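Immunomodulatory active chitinase (PDB 6G9C) is probably a secreted family 18 chitinase that binds and hydrolyses chitin, and displays immunomodulatory properties in inflammatory lung disease. Local coordinates at residues I86-K97 against F139-G147; G278-I289 against Y334-F342. All blocks are in the same frame, centred on the assembly; numbering follows the deposited sequence.

Contact 1 (I86-K97 against F139-G147)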
loop_
_atom_site.group_PDB
_atom_site.type_symbol
_atom_site.label_atom_id
_atom_site.label_comp_id
_atom_site.label_asym_id
_atom_site.label_seq_id
_atom_site.Cartn_x
_atom_site.Cartn_y
_atom_site.Cartn_z
ATOM N N ILE A 86 9.944 3.833 11.316
ATOM C CA ILE A 86 8.670 3.116 11.332
ATOM C C ILE A 86 7.503 4.084 11.240
ATOM O O ILE A 86 6.540 3.845 10.501
ATOM C CB ILE A 86 8.569 2.242 12.595
ATOM C CG1 ILE A 86 9.465 1.012 12.467
ATOM C CG2 ILE A 86 7.127 1.831 12.854
ATOM C CD1 ILE A 86 9.796 0.369 13.808
ATOM N N ASP A 87 7.580 5.205 11.964
ATOM C CA ASP A 87 6.459 6.134 12.044
ATOM C C ASP A 87 6.304 7.004 10.800
ATOM O O ASP A 87 5.177 7.375 10.459
ATOM C CB ASP A 87 6.614 7.024 13.281
ATOM C CG ASP A 87 6.347 6.274 14.574
ATOM O OD1 ASP A 87 5.843 5.135 14.501
ATOM O OD2 ASP A 87 6.644 6.816 15.661
ATOM N N VAL A 88 7.396 7.358 10.115
ATOM C CA VAL A 88 7.305 8.388 9.082
ATOM C C VAL A 88 7.888 7.916 7.755
ATOM O O VAL A 88 7.207 7.927 6.724
ATOM C CB VAL A 88 8.001 9.686 9.542
ATOM C CG1 VAL A 88 7.930 10.740 8.457
ATOM C CG2 VAL A 88 7.358 10.219 10.822
ATOM N N LEU A 89 9.151 7.488 7.769
ATOM C CA LEU A 89 9.869 7.292 6.515
ATOM C C LEU A 89 9.477 5.998 5.808
ATOM O O LEU A 89 9.297 6.007 4.583
ATOM C CB LEU A 89 11.381 7.336 6.763
ATOM C CG LEU A 89 11.926 8.660 7.299
ATOM C CD1 LEU A 89 13.448 8.563 7.397
ATOM C CD2 LEU A 89 11.502 9.851 6.405
ATOM N N TYR A 90 9.380 4.873 6.532
ATOM C CA TYR A 90 8.894 3.643 5.904
ATOM C C TYR A 90 7.560 3.858 5.199
ATOM O O TYR A 90 7.459 3.531 4.003
ATOM C CB TYR A 90 8.719 2.490 6.911
ATOM C CG TYR A 90 9.964 1.896 7.545
ATOM C CD1 TYR A 90 11.250 2.231 7.117
ATOM C CD2 TYR A 90 9.836 0.983 8.593
ATOM C CE1 TYR A 90 12.375 1.662 7.729
ATOM C CE2 TYR A 90 10.935 0.427 9.198
ATOM C CZ TYR A 90 12.200 0.759 8.766
ATOM O OH TYR A 90 13.280 0.175 9.406
ATOM N N PRO A 91 6.511 4.373 5.850
ATOM C CA PRO A 91 5.250 4.558 5.118
ATOM C C PRO A 91 5.357 5.610 4.041
ATOM O O PRO A 91 4.652 5.509 3.031
ATOM C CB PRO A 91 4.255 4.971 6.210
ATOM C CG PRO A 91 5.085 5.557 7.265
ATOM C CD PRO A 91 6.374 4.792 7.258
ATOM N N GLY A 92 6.215 6.618 4.231
ATOM C CA GLY A 92 6.434 7.598 3.183
ATOM C C GLY A 92 6.980 6.975 1.913
ATOM O O GLY A 92 6.556 7.325 0.809
ATOM N N VAL A 93 7.930 6.044 2.050
ATOM C CA VAL A 93 8.431 5.343 0.872
ATOM C C VAL A 93 7.354 4.432 0.296
ATOM O O VAL A 93 7.132 4.419 -0.921
ATOM C CB VAL A 93 9.723 4.567 1.191
ATOM C CG1 VAL A 93 10.138 3.716 -0.019
ATOM C CG2 VAL A 93 10.856 5.524 1.560
ATOM N N MET A 94 6.656 3.668 1.155
ATOM C CA MET A 94 5.595 2.785 0.670
ATOM C C MET A 94 4.512 3.555 -0.086
ATOM O O MET A 94 3.894 3.006 -1.005
ATOM C CB MET A 94 4.955 2.014 1.833
ATOM C CG MET A 94 5.901 1.131 2.604
ATOM S SD MET A 94 6.948 0.120 1.543
ATOM C CE MET A 94 7.947 -0.676 2.809
ATOM N N LYS A 95 4.258 4.810 0.306
ATOM C CA LYS A 95 3.272 5.655 -0.369
ATOM C C LYS A 95 3.534 5.765 -1.866
ATOM O O LYS A 95 2.598 5.947 -2.655
ATOM C CB LYS A 95 3.296 7.070 0.221
ATOM C CG LYS A 95 2.517 7.316 1.494
ATOM C CD LYS A 95 2.462 8.832 1.745
ATOM C CE LYS A 95 1.753 9.200 3.039
ATOM N NZ LYS A 95 1.404 10.658 3.070
ATOM N N GLN A 96 4.805 5.718 -2.270
ATOM C CA GLN A 96 5.155 5.879 -3.676
ATOM C C GLN A 96 4.575 4.780 -4.552
ATOM O O GLN A 96 4.520 4.944 -5.774
ATOM C CB GLN A 96 6.676 5.916 -3.820
ATOM C CG GLN A 96 7.285 7.063 -3.053
ATOM C CD GLN A 96 6.664 8.371 -3.435
ATOM O OE1 GLN A 96 6.137 9.095 -2.583
ATOM N NE2 GLN A 96 6.699 8.684 -4.729
ATOM N N LYS A 97 4.141 3.667 -3.960
ATOM C CA LYS A 97 3.477 2.634 -4.742
ATOM C C LYS A 97 2.174 3.125 -5.356
ATOM O O LYS A 97 1.685 2.509 -6.308
ATOM C CB LYS A 97 3.205 1.409 -3.869
ATOM C CG LYS A 97 4.468 0.743 -3.345
ATOM C CD LYS A 97 4.127 -0.557 -2.603
ATOM C CE LYS A 97 5.382 -1.312 -2.200
ATOM N NZ LYS A 97 5.029 -2.637 -1.535
ATOM N N PHE A 139 9.861 -8.183 11.409
ATOM C CA PHE A 139 10.042 -6.762 11.121
ATOM C C PHE A 139 9.646 -6.438 9.689
ATOM O O PHE A 139 9.022 -5.402 9.431
ATOM C CB PHE A 139 11.497 -6.354 11.375
ATOM C CG PHE A 139 11.712 -4.867 11.439
ATOM C CD1 PHE A 139 11.475 -4.166 12.611
ATOM C CD2 PHE A 139 12.162 -4.167 10.321
ATOM C CE1 PHE A 139 11.684 -2.785 12.672
ATOM C CE2 PHE A 139 12.370 -2.785 10.370
ATOM C CZ PHE A 139 12.131 -2.094 11.542
ATOM N N LEU A 140 10.005 -7.314 8.746
ATOM C CA LEU A 140 9.676 -7.088 7.343
ATOM C C LEU A 140 8.168 -7.056 7.135
ATOM O O LEU A 140 7.637 -6.131 6.507
ATOM C CB LEU A 140 10.314 -8.170 6.469
ATOM C CG LEU A 140 11.844 -8.129 6.312
ATOM C CD1 LEU A 140 12.345 -9.400 5.625
ATOM C CD2 LEU A 140 12.324 -6.855 5.584
ATOM N N GLN A 141 7.458 -8.062 7.663
ATOM C CA GLN A 141 6.020 -8.143 7.425
ATOM C C GLN A 141 5.264 -7.071 8.201
ATOM O O GLN A 141 4.279 -6.521 7.694
ATOM C CB GLN A 141 5.483 -9.539 7.772
ATOM C CG GLN A 141 5.947 -10.636 6.809
ATOM C CD GLN A 141 4.820 -11.589 6.384
ATOM O OE1 GLN A 141 4.035 -12.052 7.210
ATOM N NE2 GLN A 141 4.758 -11.895 5.089
ATOM N N GLN A 142 5.706 -6.752 9.426
ATOM C CA GLN A 142 5.038 -5.703 10.191
ATOM C C GLN A 142 5.094 -4.368 9.458
ATOM O O GLN A 142 4.172 -3.556 9.577
ATOM C CB GLN A 142 5.665 -5.554 11.580
ATOM C CG GLN A 142 5.357 -6.702 12.558
ATOM C CD GLN A 142 6.318 -6.763 13.752
ATOM O OE1 GLN A 142 7.352 -6.086 13.785
ATOM N NE2 GLN A 142 5.979 -7.593 14.733
ATOM N N ASN A 143 6.149 -4.133 8.681
ATOM C CA ASN A 143 6.376 -2.833 8.073
ATOM C C ASN A 143 6.157 -2.845 6.567
ATOM O O ASN A 143 6.480 -1.854 5.886
ATOM C CB ASN A 143 7.775 -2.334 8.447
ATOM C CG ASN A 143 7.869 -1.971 9.927
ATOM O OD1 ASN A 143 7.309 -0.966 10.363
ATOM N ND2 ASN A 143 8.542 -2.810 10.709
ATOM N N LYS A 144 5.576 -3.931 6.042
ATOM C CA LYS A 144 5.062 -4.009 4.673
ATOM C C LYS A 144 6.172 -4.021 3.631
ATOM O O LYS A 144 5.959 -3.591 2.497
ATOM C CB LYS A 144 4.083 -2.859 4.374
ATOM C CG LYS A 144 2.983 -2.680 5.408
ATOM C CD LYS A 144 2.095 -3.898 5.484
ATOM C CE LYS A 144 0.639 -3.490 5.676
ATOM N NZ LYS A 144 0.449 -2.623 6.869
ATOM N N PHE A 145 7.362 -4.500 3.989
ATOM C CA PHE A 145 8.433 -4.606 3.010
ATOM C C PHE A 145 8.180 -5.761 2.042
ATOM O O PHE A 145 7.496 -6.744 2.359
ATOM C CB PHE A 145 9.793 -4.777 3.704
ATOM C CG PHE A 145 10.331 -3.491 4.274
ATOM C CD1 PHE A 145 10.995 -2.585 3.458
ATOM C CD2 PHE A 145 10.137 -3.174 5.606
ATOM C CE1 PHE A 145 11.470 -1.381 3.965
ATOM C CE2 PHE A 145 10.621 -1.974 6.127
ATOM C CZ PHE A 145 11.280 -1.077 5.302
ATOM N N ASP A 146 8.729 -5.616 0.840
ATOM C CA ASP A 146 8.660 -6.626 -0.206
ATOM C C ASP A 146 9.855 -7.570 -0.200
ATOM O O ASP A 146 9.858 -8.544 -0.958
ATOM C CB ASP A 146 8.580 -5.940 -1.572
ATOM C CG ASP A 146 7.315 -5.133 -1.728
ATOM O OD1 ASP A 146 6.220 -5.731 -1.624
ATOM O OD2 ASP A 146 7.411 -3.894 -1.897
ATOM N N GLY A 147 10.877 -7.290 0.596
ATOM C CA GLY A 147 12.075 -8.103 0.517
ATOM C C GLY A 147 13.151 -7.588 1.441
ATOM O O GLY A 147 12.975 -6.593 2.152
HETATM O O HOH W 1 6.213 1.137 9.205
HETATM O O HOH W 2 4.246 -2.105 0.990
#
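Asp146 OD2 is held by two donors. Lys97 NZ meets it at 2.7 Å in a salt bridge, on the lone pair that faces the other carboxylate oxygen. The backbone N of Val105 gives it a second hydrogen bond. The lysine chain runs extended beyond CG, which brings NZ to the carboxylate, the two side chains coming from opposite directions. NZ also donates to a water at 2.7 Å, and that water donates to Lys144 O, so the ammonium holds both the side chain of Asp146 and the backbone before it. One turn back, Met94 is bent at chi2 (-47°). This lays CE over one face of the Phe145 ring, 3.8 Å from its centroid, as a CH-pi contact. The edge of Phe145 points at the face of Tyr90 in a T-shaped pair, with planes at 81°. Tyr90 meets Phe139 rim to rim instead, with OH 3.2 Å from CE2 of Phe139. Ile86 CD1 packs against CE1 of the same phenylalanine. Asn143 follows the end of its helix. Its ND2 lies over the centre of the Phe139 ring and donates to Phe139 O at 2.9 Å, on a carbonyl lone pair. Its OD1 meets the edge of Tyr90 and takes a hydrogen bond from a water that also donates to Ile86 O. Lys144, with positive phi, is the C-prime residue of a Schellman motif: Phe145 N bonds Leu140 O, and Lys144 N bonds Gln141 O weakly. Asp146 opens the DxxDxDxE signature of family 18. The contact joins two neighbouring outer helices of the TIM barrel, 85-94 and 126-142. Phe139 and Phe145 reach inward to Leu107 of strand 104-110, Tyr67 of strand 64-72 lies edge-to-face with Tyr90, and Gln141 and Gln142 bond to the second subunit.

Contact 2 (G278-I289 against Y334-F342)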
loop_
_atom_site.group_PDB
_atom_site.type_symbol
_atom_site.label_atom_id
_atom_site.label_comp_id
_atom_site.label_asym_id
_atom_site.label_seq_id
_atom_site.Cartn_x
_atom_site.Cartn_y
_atom_site.Cartn_z
ATOM N N GLY A 278 37.082 12.600 -3.205
ATOM C CA GLY A 278 37.905 13.780 -3.371
ATOM C C GLY A 278 39.154 13.771 -2.519
ATOM O O GLY A 278 39.218 13.135 -1.464
ATOM N N TRP A 279 40.139 14.530 -2.988
ATOM C CA TRP A 279 41.421 14.746 -2.336
ATOM C C TRP A 279 41.731 16.239 -2.269
ATOM O O TRP A 279 41.201 17.044 -3.041
ATOM C CB TRP A 279 42.560 14.076 -3.104
ATOM C CG TRP A 279 42.563 12.567 -3.127
ATOM C CD1 TRP A 279 43.347 11.732 -2.375
ATOM C CD2 TRP A 279 41.792 11.722 -3.992
ATOM N NE1 TRP A 279 43.094 10.418 -2.706
ATOM C CE2 TRP A 279 42.148 10.388 -3.700
ATOM C CE3 TRP A 279 40.835 11.965 -4.984
ATOM C CZ2 TRP A 279 41.576 9.305 -4.358
ATOM C CZ3 TRP A 279 40.270 10.886 -5.638
ATOM C CH2 TRP A 279 40.640 9.569 -5.311
ATOM N N THR A 280 42.643 16.599 -1.361
ATOM C CA THR A 280 43.345 17.877 -1.423
ATOM C C THR A 280 44.714 17.603 -2.033
ATOM O O THR A 280 45.478 16.784 -1.508
ATOM C CB THR A 280 43.480 18.515 -0.039
ATOM O OG1 THR A 280 42.175 18.767 0.499
ATOM C CG2 THR A 280 44.266 19.812 -0.111
ATOM N N LEU A 281 45.001 18.252 -3.155
ATOM C CA LEU A 281 46.243 18.002 -3.872
ATOM C C LEU A 281 47.439 18.518 -3.083
ATOM O O LEU A 281 47.364 19.557 -2.419
ATOM C CB LEU A 281 46.205 18.682 -5.240
ATOM C CG LEU A 281 45.116 18.199 -6.200
ATOM C CD1 LEU A 281 45.006 19.151 -7.371
ATOM C CD2 LEU A 281 45.445 16.795 -6.677
ATOM N N SER A 282 48.554 17.788 -3.168
ATOM C CA SER A 282 49.806 18.301 -2.623
ATOM C C SER A 282 50.304 19.495 -3.417
ATOM O O SER A 282 50.939 20.392 -2.854
ATOM C CB SER A 282 50.876 17.213 -2.628
ATOM O OG SER A 282 50.433 16.076 -1.927
ATOM N N ASP A 283 50.031 19.514 -4.717
ATOM C CA ASP A 283 50.560 20.516 -5.635
ATOM C C ASP A 283 49.433 20.912 -6.578
ATOM O O ASP A 283 49.005 20.104 -7.408
ATOM C CB ASP A 283 51.759 19.962 -6.408
ATOM C CG ASP A 283 52.467 21.013 -7.231
ATOM O OD1 ASP A 283 51.801 21.939 -7.745
ATOM O OD2 ASP A 283 53.702 20.905 -7.382
ATOM N N ALA A 284 48.971 22.161 -6.468
ATOM C CA ALA A 284 47.840 22.612 -7.271
ATOM C C ALA A 284 48.147 22.625 -8.764
ATOM O O ALA A 284 47.215 22.665 -9.573
ATOM C CB ALA A 284 47.401 24.003 -6.820
ATOM N N SER A 285 49.422 22.601 -9.148
ATOM C CA SER A 285 49.814 22.513 -10.548
ATOM C C SER A 285 49.866 21.079 -11.070
ATOM O O SER A 285 50.102 20.881 -12.267
ATOM C CB SER A 285 51.183 23.171 -10.749
ATOM O OG SER A 285 52.198 22.408 -10.111
ATOM N N LYS A 286 49.678 20.080 -10.212
ATOM C CA LYS A 286 49.702 18.670 -10.602
ATOM C C LYS A 286 48.291 18.142 -10.396
ATOM O O LYS A 286 47.877 17.890 -9.263
ATOM C CB LYS A 286 50.716 17.879 -9.779
ATOM C CG LYS A 286 52.169 18.159 -10.130
ATOM C CD LYS A 286 53.091 17.472 -9.134
ATOM C CE LYS A 286 54.548 17.514 -9.580
ATOM N NZ LYS A 286 55.452 17.071 -8.476
ATOM N N THR A 287 47.546 17.992 -11.492
ATOM C CA THR A 287 46.120 17.699 -11.407
ATOM C C THR A 287 45.715 16.456 -12.193
ATOM O O THR A 287 44.511 16.219 -12.374
ATOM C CB THR A 287 45.297 18.900 -11.894
ATOM O OG1 THR A 287 45.504 19.068 -13.302
ATOM C CG2 THR A 287 45.729 20.192 -11.180
ATOM N N ASP A 288 46.668 15.651 -12.660
ATOM C CA ASP A 288 46.303 14.438 -13.381
ATOM C C ASP A 288 45.755 13.381 -12.423
ATOM O O ASP A 288 45.900 13.469 -11.200
ATOM C CB ASP A 288 47.507 13.862 -14.128
ATOM C CG ASP A 288 47.898 14.693 -15.325
ATOM O OD1 ASP A 288 47.309 15.779 -15.510
ATOM O OD2 ASP A 288 48.789 14.253 -16.085
ATOM N N ILE A 289 45.101 12.372 -13.004
ATOM C CA ILE A 289 44.875 11.123 -12.291
ATOM C C ILE A 289 46.222 10.578 -11.847
ATOM O O ILE A 289 47.154 10.466 -12.651
ATOM C CB ILE A 289 44.139 10.123 -13.197
ATOM C CG1 ILE A 289 42.785 10.699 -13.632
ATOM C CG2 ILE A 289 44.000 8.746 -12.495
ATOM C CD1 ILE A 289 42.190 10.031 -14.871
ATOM N N TYR A 334 36.669 13.869 -14.030
ATOM C CA TYR A 334 37.120 14.350 -12.744
ATOM C C TYR A 334 37.039 15.869 -12.731
ATOM O O TYR A 334 36.915 16.516 -13.778
ATOM C CB TYR A 334 38.524 13.830 -12.386
ATOM C CG TYR A 334 39.693 14.264 -13.249
ATOM C CD1 TYR A 334 40.440 15.392 -12.928
ATOM C CD2 TYR A 334 40.101 13.492 -14.332
ATOM C CE1 TYR A 334 41.546 15.762 -13.686
ATOM C CE2 TYR A 334 41.217 13.841 -15.086
ATOM C CZ TYR A 334 41.924 14.986 -14.762
ATOM O OH TYR A 334 43.008 15.343 -15.517
ATOM N N LEU A 335 37.046 16.420 -11.522
ATOM C CA LEU A 335 36.823 17.840 -11.290
ATOM C C LEU A 335 38.004 18.403 -10.521
ATOM O O LEU A 335 38.466 17.789 -9.549
ATOM C CB LEU A 335 35.527 18.060 -10.502
ATOM C CG LEU A 335 35.020 19.499 -10.490
ATOM C CD1 LEU A 335 34.252 19.740 -11.769
ATOM C CD2 LEU A 335 34.142 19.769 -9.288
ATOM N N VAL A 336 38.501 19.552 -10.961
ATOM C CA VAL A 336 39.590 20.247 -10.284
ATOM C C VAL A 336 39.131 21.663 -9.973
ATOM O O VAL A 336 38.638 22.370 -10.862
ATOM C CB VAL A 336 40.872 20.272 -11.133
ATOM C CG1 VAL A 336 42.023 20.835 -10.311
ATOM C CG2 VAL A 336 41.202 18.879 -11.655
ATOM N N GLN A 337 39.311 22.080 -8.719
ATOM C CA GLN A 337 38.992 23.446 -8.299
ATOM C C GLN A 337 40.049 23.855 -7.278
ATOM O O GLN A 337 39.970 23.455 -6.112
ATOM C CB GLN A 337 37.587 23.513 -7.716
ATOM C CG GLN A 337 37.095 24.894 -7.334
ATOM C CD GLN A 337 35.783 24.823 -6.560
ATOM O OE1 GLN A 337 35.679 24.125 -5.543
ATOM N NE2 GLN A 337 34.777 25.525 -7.047
ATOM N N GLY A 338 41.036 24.635 -7.721
ATOM C CA GLY A 338 42.152 24.955 -6.840
ATOM C C GLY A 338 42.909 23.682 -6.516
ATOM O O GLY A 338 43.309 22.933 -7.415
ATOM N N ASN A 339 43.094 23.402 -5.224
ATOM C CA ASN A 339 43.763 22.175 -4.803
ATOM C C ASN A 339 42.779 21.067 -4.447
ATOM O O ASN A 339 43.163 20.082 -3.806
ATOM C CB ASN A 339 44.721 22.449 -3.638
ATOM C CG ASN A 339 44.016 22.905 -2.373
ATOM O OD1 ASN A 339 42.788 22.919 -2.288
ATOM N ND2 ASN A 339 44.807 23.286 -1.372
ATOM N N GLN A 340 41.519 21.202 -4.852
ATOM C CA GLN A 340 40.512 20.176 -4.632
ATOM C C GLN A 340 40.293 19.383 -5.918
ATOM O O GLN A 340 40.111 19.966 -6.992
ATOM C CB GLN A 340 39.198 20.799 -4.155
ATOM C CG GLN A 340 39.326 21.646 -2.888
ATOM C CD GLN A 340 39.694 20.810 -1.666
ATOM O OE1 GLN A 340 38.846 20.117 -1.097
ATOM N NE2 GLN A 340 40.960 20.877 -1.256
ATOM N N TRP A 341 40.310 18.056 -5.801
ATOM C CA TRP A 341 40.288 17.144 -6.943
ATOM C C TRP A 341 39.283 16.042 -6.651
ATOM O O TRP A 341 39.379 15.383 -5.611
ATOM C CB TRP A 341 41.683 16.556 -7.166
ATOM C CG TRP A 341 41.921 15.877 -8.460
ATOM C CD1 TRP A 341 42.656 16.360 -9.505
ATOM C CD2 TRP A 341 41.495 14.560 -8.842
ATOM N NE1 TRP A 341 42.687 15.442 -10.526
ATOM C CE2 TRP A 341 41.990 14.325 -10.143
ATOM C CE3 TRP A 341 40.743 13.560 -8.214
ATOM C CZ2 TRP A 341 41.753 13.132 -10.831
ATOM C CZ3 TRP A 341 40.499 12.370 -8.907
ATOM C CH2 TRP A 341 41.011 12.169 -10.201
ATOM N N PHE A 342 38.324 15.827 -7.560
ATOM C CA PHE A 342 37.284 14.837 -7.323
ATOM C C PHE A 342 37.142 13.931 -8.533
ATOM O O PHE A 342 37.075 14.411 -9.666
ATOM C CB PHE A 342 35.919 15.479 -7.050
ATOM C CG PHE A 342 35.912 16.490 -5.948
ATOM C CD1 PHE A 342 36.163 17.835 -6.215
ATOM C CD2 PHE A 342 35.574 16.116 -4.654
ATOM C CE1 PHE A 342 36.136 18.773 -5.196
ATOM C CE2 PHE A 342 35.538 17.064 -3.632
ATOM C CZ PHE A 342 35.813 18.376 -3.903
HETATM O O HOH W 3 47.802 22.343 -1.409
HETATM O O HOH W 4 44.642 23.434 -9.658
HETATM O O HOH W 5 44.621 17.468 -15.395
HETATM O O HOH W 6 44.993 12.659 -16.013
#
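Gly278 and Phe342 form an antiparallel non-hydrogen-bonded pair, with Gly278 CA 3.5 Å from Phe342 CD2. Trp279 forms an antiparallel hydrogen-bonded pair with Trp341. Its N reaches Trp341 O at 2.9 Å, and Trp341 N returns a bond to Trp279 O. The two indoles lie side by side on one face of the sheet, CZ3 to CZ3 at 3.6 Å, with planes inclined at 71°. Trp279 NE1 is taken by the backbone O of Glu227. Thr280 and Gln340 point to the other face of the sheet, the one that carries Phe342. Gln340 NE2 donates to Thr280 OG1 at 3.0 Å and also to Asn339 OD1, while Gln340 OE1 accepts from Thr298 N and Thr280 OG1 bonds Ser296 O. Leu281 N closes the ladder on Asn339 O at 2.7 Å, and its CD2 rests against Trp341 CB. A water then links Ala284 O to Gly338 O, in the type II' turn of the hairpin. Thr287 O receives Trp341 NE1 at 2.7 Å. Thr287 O lies near the indole plane, but the donor stands 48° above the carbonyl plane. Trp341 CG is anti to its backbone N (chi1 -166°), which sends the indole out to that loop carbonyl. Water bridges Thr287 OG1, Asp288 OD1 and Tyr334 OH. Ile289 CG1 packs against both Tyr334 CE2 and Trp341 CZ2. Trp341 CZ2 itself sits over one Tyr334 face. The chemistry implies three roles for Trp341: its backbone pairs with Trp279, its N-H holds Thr287 O, and its carbons pack on Trp279, Leu281 and Ile289. Leu281 N adds to the pairing, and waters bridge polar groups.

Overall arrangement
Contacts 1 and 2 do not touch. Their centres are 42 Å apart, on opposite sides of the chain's centre, and their nearest atoms are about 26 Å apart. Both belong to the family 18 region. Contact 1 lies on the outside of the barrel, beside the second subunit. The 139-147 segment leads into strand 147-151, which in this family carries the signature toward the expected active site. Strand 268-281 pairs with barrel strands 214-218 and 364-368 and then continues into contact 2. That antiparallel region is consistent with the alpha+beta insertion domain of related chitinases, which flanks the substrate cleft. No other chain reaches contact 2.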